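PDB 3P1T: putative histidinol-phosphate aminotransferase from Burkholderia pseudomallei, which probably catalyses the pyridoxal-phosphate-dependent transamination between L-histidinol phosphate and 2-oxoglutarate, a step of histidine biosynthesis. Local coordinates for residues E62-P67 and R194-S199; R182-A185 and L191-R194. All blocks are in the same frame, centred on the assembly; numbering follows the deposited sequence.

Contact 1: residues E62-P67 and R194-S199; sequences EHFSCP and RSFSKS
Phe64 brings the far edge of its ring against the end of Phe196, the two side chains reaching toward each other from opposite directions. Phe64 CZ and CE2 lie beside Phe196 CE1 and CZ respectively, each pair 3.8 Å apart, and CE1 lies near the plane of the Phe64 ring. The contact is apolar; both phenylalanines set CG opposite the carbonyl carbon and beside the backbone N (chi1 -70° for Phe64, -61° for Phe196). One face of the Phe64 ring is occupied by the preceding residue: His63 CD2 stands 3.7 Å above its plane, over the centre. Further round the Phe64 edge, Arg194 NH1 lies 4.2 Å from Phe64 CE1, but the charge of this arginine is engaged by a salt bridge to Glu171. The contact joins the C-terminal end of helix 52-64, closed by a Schellman motif at Ser65, to the end of strand 190-195 in the large domain of a fold-type I aminotransferase. Where that strand gives way to a loop, Ser195 OG accepts the backbone N-H of Ser197 at 3.2 Å and 160°, an ST turn. Beyond it comes Lys198, probably the Schiff-base lysine, as in family relatives; its NZ hydrogen-bonds a tartrate and Tyr48 OH of the second subunit. Phe196 also meets Tyr200 edge-to-face and packs on helix 231-241, while His63 NE2 hydrogen-bonds Tyr200 OH.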
loop_
_atom_site.group_PDB
_atom_site.type_symbol
_atom_site.label_atom_id
_atom_site.label_comp_id
_atom_site.label_asym_id
_atom_site.label_seq_id
_atom_site.Cartn_x
_atom_site.Cartn_y
_atom_site.Cartn_z
ATOM N N GLU A 62 17.462 -5.044 12.480
ATOM C CA GLU A 62 18.191 -4.677 13.691
ATOM C C GLU A 62 17.247 -4.632 14.873
ATOM O O GLU A 62 17.539 -5.224 15.916
ATOM C CB GLU A 62 18.883 -3.317 13.511
ATOM C CG GLU A 62 20.363 -3.398 13.167
ATOM C CD GLU A 62 20.879 -2.319 12.219
ATOM O OE1 GLU A 62 20.693 -1.113 12.509
ATOM O OE2 GLU A 62 21.512 -2.686 11.200
ATOM N N HIS A 63 16.111 -3.937 14.700
ATOM C CA HIS A 63 15.106 -3.735 15.728
ATOM C C HIS A 63 14.563 -5.081 16.252
ATOM O O HIS A 63 14.502 -5.272 17.468
ATOM C CB HIS A 63 13.962 -2.858 15.181
ATOM C CG HIS A 63 12.970 -2.445 16.227
ATOM N ND1 HIS A 63 13.229 -1.394 17.090
ATOM C CD2 HIS A 63 11.743 -2.945 16.500
ATOM C CE1 HIS A 63 12.171 -1.307 17.877
ATOM N NE2 HIS A 63 11.248 -2.221 17.559
ATOM N N PHE A 64 14.209 -6.018 15.347
ATOM C CA PHE A 64 13.623 -7.299 15.738
ATOM C C PHE A 64 14.688 -8.393 15.931
ATOM O O PHE A 64 14.336 -9.520 16.305
ATOM C CB PHE A 64 12.588 -7.732 14.704
ATOM C CG PHE A 64 11.366 -6.844 14.751
ATOM C CD1 PHE A 64 10.410 -7.004 15.741
ATOM C CD2 PHE A 64 11.166 -5.850 13.799
ATOM C CE1 PHE A 64 9.281 -6.181 15.788
ATOM C CE2 PHE A 64 10.027 -5.034 13.844
ATOM C CZ PHE A 64 9.098 -5.205 14.842
ATOM N N SER A 65 15.981 -8.036 15.750
ATOM C CA SER A 65 17.163 -8.894 15.911
ATOM C C SER A 65 17.003 -10.224 15.131
ATOM O O SER A 65 17.165 -11.314 15.678
ATOM C CB SER A 65 17.452 -9.161 17.386
ATOM O OG SER A 65 17.774 -7.968 18.083
ATOM N N CYS A 66 16.699 -10.115 13.841
ATOM C CA CYS A 66 16.560 -11.274 12.965
ATOM C C CYS A 66 17.145 -10.946 11.603
ATOM O O CYS A 66 17.276 -9.758 11.301
ATOM C CB CYS A 66 15.098 -11.677 12.851
ATOM S SG CYS A 66 14.104 -10.532 11.871
ATOM N N PRO A 67 17.457 -11.928 10.727
ATOM C CA PRO A 67 17.966 -11.565 9.400
ATOM C C PRO A 67 16.879 -10.927 8.537
ATOM O O PRO A 67 15.695 -11.244 8.694
ATOM C CB PRO A 67 18.421 -12.904 8.813
ATOM C CG PRO A 67 18.397 -13.877 9.941
ATOM C CD PRO A 67 17.360 -13.391 10.875
ATOM N N ARG A 194 3.651 -8.766 13.343
ATOM C CA ARG A 194 3.712 -7.641 14.289
ATOM C C ARG A 194 3.163 -6.394 13.605
ATOM O O ARG A 194 3.483 -6.160 12.430
ATOM C CB ARG A 194 5.141 -7.395 14.809
ATOM C CG ARG A 194 5.729 -8.530 15.630
ATOM C CD ARG A 194 5.151 -8.585 17.013
ATOM N NE ARG A 194 5.679 -9.717 17.775
ATOM C CZ ARG A 194 6.720 -9.650 18.595
ATOM N NH1 ARG A 194 7.377 -8.509 18.749
ATOM N NH2 ARG A 194 7.115 -10.727 19.264
ATOM N N SER A 195 2.342 -5.604 14.330
ATOM C CA SER A 195 1.711 -4.369 13.840
ATOM C C SER A 195 2.419 -3.127 14.372
ATOM O O SER A 195 2.904 -3.154 15.508
ATOM C CB SER A 195 0.247 -4.336 14.270
ATOM O OG SER A 195 -0.456 -3.195 13.802
ATOM N N PHE A 196 2.447 -2.026 13.583
ATOM C CA PHE A 196 3.033 -0.771 14.055
ATOM C C PHE A 196 1.912 0.226 14.374
ATOM O O PHE A 196 2.178 1.401 14.651
ATOM C CB PHE A 196 4.040 -0.187 13.027
ATOM C CG PHE A 196 5.217 -1.100 12.743
ATOM C CD1 PHE A 196 6.214 -1.301 13.699
ATOM C CD2 PHE A 196 5.306 -1.789 11.546
ATOM C CE1 PHE A 196 7.260 -2.197 13.468
ATOM C CE2 PHE A 196 6.363 -2.675 11.309
ATOM C CZ PHE A 196 7.334 -2.872 12.271
ATOM N N SER A 197 0.662 -0.262 14.381
ATOM C CA SER A 197 -0.537 0.553 14.566
ATOM C C SER A 197 -0.851 0.904 16.041
ATOM O O SER A 197 -1.498 1.937 16.293
ATOM C CB SER A 197 -1.755 -0.158 13.973
ATOM O OG SER A 197 -1.718 -0.213 12.554
ATOM N N LYS A 198 -0.420 0.069 17.010
ATOM C CA LYS A 198 -0.822 0.306 18.396
ATOM C C LYS A 198 0.309 0.977 19.162
ATOM O O LYS A 198 0.479 2.182 19.019
ATOM C CB LYS A 198 -1.276 -1.009 19.080
ATOM C CG LYS A 198 -2.219 -1.895 18.245
ATOM C CD LYS A 198 -3.475 -1.185 17.709
ATOM C CE LYS A 198 -4.287 -2.073 16.810
ATOM N NZ LYS A 198 -5.299 -1.284 16.074
ATOM N N SER A 199 1.074 0.220 19.955
ATOM C CA SER A 199 2.189 0.694 20.766
ATOM C C SER A 199 3.131 1.648 20.015
ATOM O O SER A 199 3.633 2.587 20.640
ATOM C CB SER A 199 2.989 -0.500 21.261
ATOM O OG SER A 199 3.091 -1.499 20.258
#

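Contact 2: residues R182-A185 and L191-R194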
loop_
_atom_site.group_PDB
_atom_site.type_symbol
_atom_site.label_atom_id
_atom_site.label_comp_id
_atom_site.label_asym_id
_atom_site.label_seq_id
_atom_site.Cartn_x
_atom_site.Cartn_y
_atom_site.Cartn_z
ATOM N N ARG A 182 9.602 -13.376 25.447
ATOM C CA ARG A 182 9.530 -14.503 24.513
ATOM C C ARG A 182 9.854 -14.018 23.084
ATOM O O ARG A 182 9.260 -13.025 22.641
ATOM C CB ARG A 182 8.098 -15.072 24.607
ATOM C CG ARG A 182 7.860 -16.301 23.776
ATOM C CD ARG A 182 6.396 -16.481 23.465
ATOM N NE ARG A 182 5.618 -16.915 24.619
ATOM C CZ ARG A 182 4.311 -17.132 24.578
ATOM N NH1 ARG A 182 3.636 -16.943 23.452
ATOM N NH2 ARG A 182 3.670 -17.546 25.656
ATOM N N GLY A 183 10.777 -14.663 22.400
ATOM C CA GLY A 183 11.165 -14.202 21.068
ATOM C C GLY A 183 10.125 -14.238 19.955
ATOM O O GLY A 183 8.928 -14.470 20.190
ATOM N N LEU A 184 10.588 -13.943 18.725
ATOM C CA LEU A 184 9.792 -14.102 17.522
ATOM C C LEU A 184 9.827 -15.579 17.223
ATOM O O LEU A 184 10.922 -16.152 17.161
ATOM C CB LEU A 184 10.287 -13.241 16.337
ATOM C CG LEU A 184 10.171 -11.733 16.435
ATOM C CD1 LEU A 184 11.048 -11.091 15.413
ATOM C CD2 LEU A 184 8.749 -11.271 16.243
ATOM N N ALA A 185 8.663 -16.224 17.169
ATOM C CA ALA A 185 8.583 -17.656 16.925
ATOM C C ALA A 185 8.169 -17.917 15.475
ATOM O O ALA A 185 7.019 -17.682 15.107
ATOM C CB ALA A 185 7.604 -18.306 17.901
ATOM N N LEU A 191 4.785 -18.795 11.098
ATOM C CA LEU A 191 5.017 -17.385 10.815
ATOM C C LEU A 191 4.426 -16.518 11.938
ATOM O O LEU A 191 3.509 -16.947 12.646
ATOM C CB LEU A 191 4.422 -16.980 9.447
ATOM C CG LEU A 191 5.061 -17.618 8.223
ATOM C CD1 LEU A 191 4.228 -18.783 7.733
ATOM C CD2 LEU A 191 5.180 -16.621 7.098
ATOM N N VAL A 192 4.948 -15.307 12.103
ATOM C CA VAL A 192 4.444 -14.388 13.128
ATOM C C VAL A 192 4.298 -12.980 12.480
ATOM O O VAL A 192 5.104 -12.589 11.630
ATOM C CB VAL A 192 5.320 -14.398 14.433
ATOM C CG1 VAL A 192 6.797 -14.173 14.171
ATOM C CG2 VAL A 192 4.808 -13.439 15.491
ATOM N N PHE A 193 3.216 -12.272 12.833
ATOM C CA PHE A 193 2.953 -10.916 12.369
ATOM C C PHE A 193 2.987 -9.919 13.544
ATOM O O PHE A 193 2.407 -10.190 14.586
ATOM C CB PHE A 193 1.604 -10.840 11.636
ATOM C CG PHE A 193 1.145 -9.438 11.292
ATOM C CD1 PHE A 193 1.590 -8.804 10.133
ATOM C CD2 PHE A 193 0.260 -8.749 12.128
ATOM C CE1 PHE A 193 1.175 -7.503 9.824
ATOM C CE2 PHE A 193 -0.148 -7.444 11.821
ATOM C CZ PHE A 193 0.288 -6.845 10.657
ATOM N N ARG A 194 3.651 -8.766 13.343
ATOM C CA ARG A 194 3.712 -7.641 14.289
ATOM C C ARG A 194 3.163 -6.394 13.605
ATOM O O ARG A 194 3.483 -6.160 12.430
ATOM C CB ARG A 194 5.141 -7.395 14.809
ATOM C CG ARG A 194 5.729 -8.530 15.630
ATOM C CD ARG A 194 5.151 -8.585 17.013
ATOM N NE ARG A 194 5.679 -9.717 17.775
ATOM C CZ ARG A 194 6.720 -9.650 18.595
ATOM N NH1 ARG A 194 7.377 -8.509 18.749
ATOM N NH2 ARG A 194 7.115 -10.727 19.264
#
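Leu184 lays its CD2 methyl over the guanidinium of Arg194, 3.4 Å above the plane and near its centre, with Arg194 CZ 3.5 Å from that carbon. The two segments belong to one connection in the seven-stranded mixed sheet of the aminotransferase large domain: 182-185 lies in the long loop that leaves strand 166-170 and returns as its parallel neighbour, strand 190-195. Packing is closest on the side of the strand from which Val192 and Arg194 point to the loop. The arginine chain bends at chi2 (-75°), and with chi4 near 94° the guanidinium plane stands across the end of the chain, its face toward Leu184. The same methyl also rests on the valine, Leu184 CD2 to Val192 CG1 being 4.1 Å, and Phe211 of strand 208-211 adjoins Leu184, Val192 and Arg194 alike. Toward solvent, where Gly183 is exposed, the fit is looser. Gly183 O approaches the guanidinium at its edge, but 4.3 Å from Arg194 NH2 is no hydrogen bond; that nitrogen is held instead by the salt bridge to Glu171. No hydrogen bond links the segments, so van der Waals contact carries the pairing, and at its other end the carbonyl Ala185 O comes to rest 3.6 Å from Val192 CG1.

Contacts 1 and 2 share one residue, Arg194, which stands between loop 182-185 and the end of helix 52-64. Their centres are 9 Å apart, and both draw on strand 190-195. They also touch directly, Phe64 O lying 3.8 Å from Leu184 CD1, and Phe211 of the neighbouring strand 208-211 is a packing partner common to both. Helix end, loop and strand are thus packed together just ahead of Lys198, four residues beyond Arg194. Only contact 1 includes that lysine, probably the one that binds the cofactor, whose NZ hydrogen-bonds a tartrate that probably comes from the crystallisation liquor, and only contact 1 reaches the second subunit.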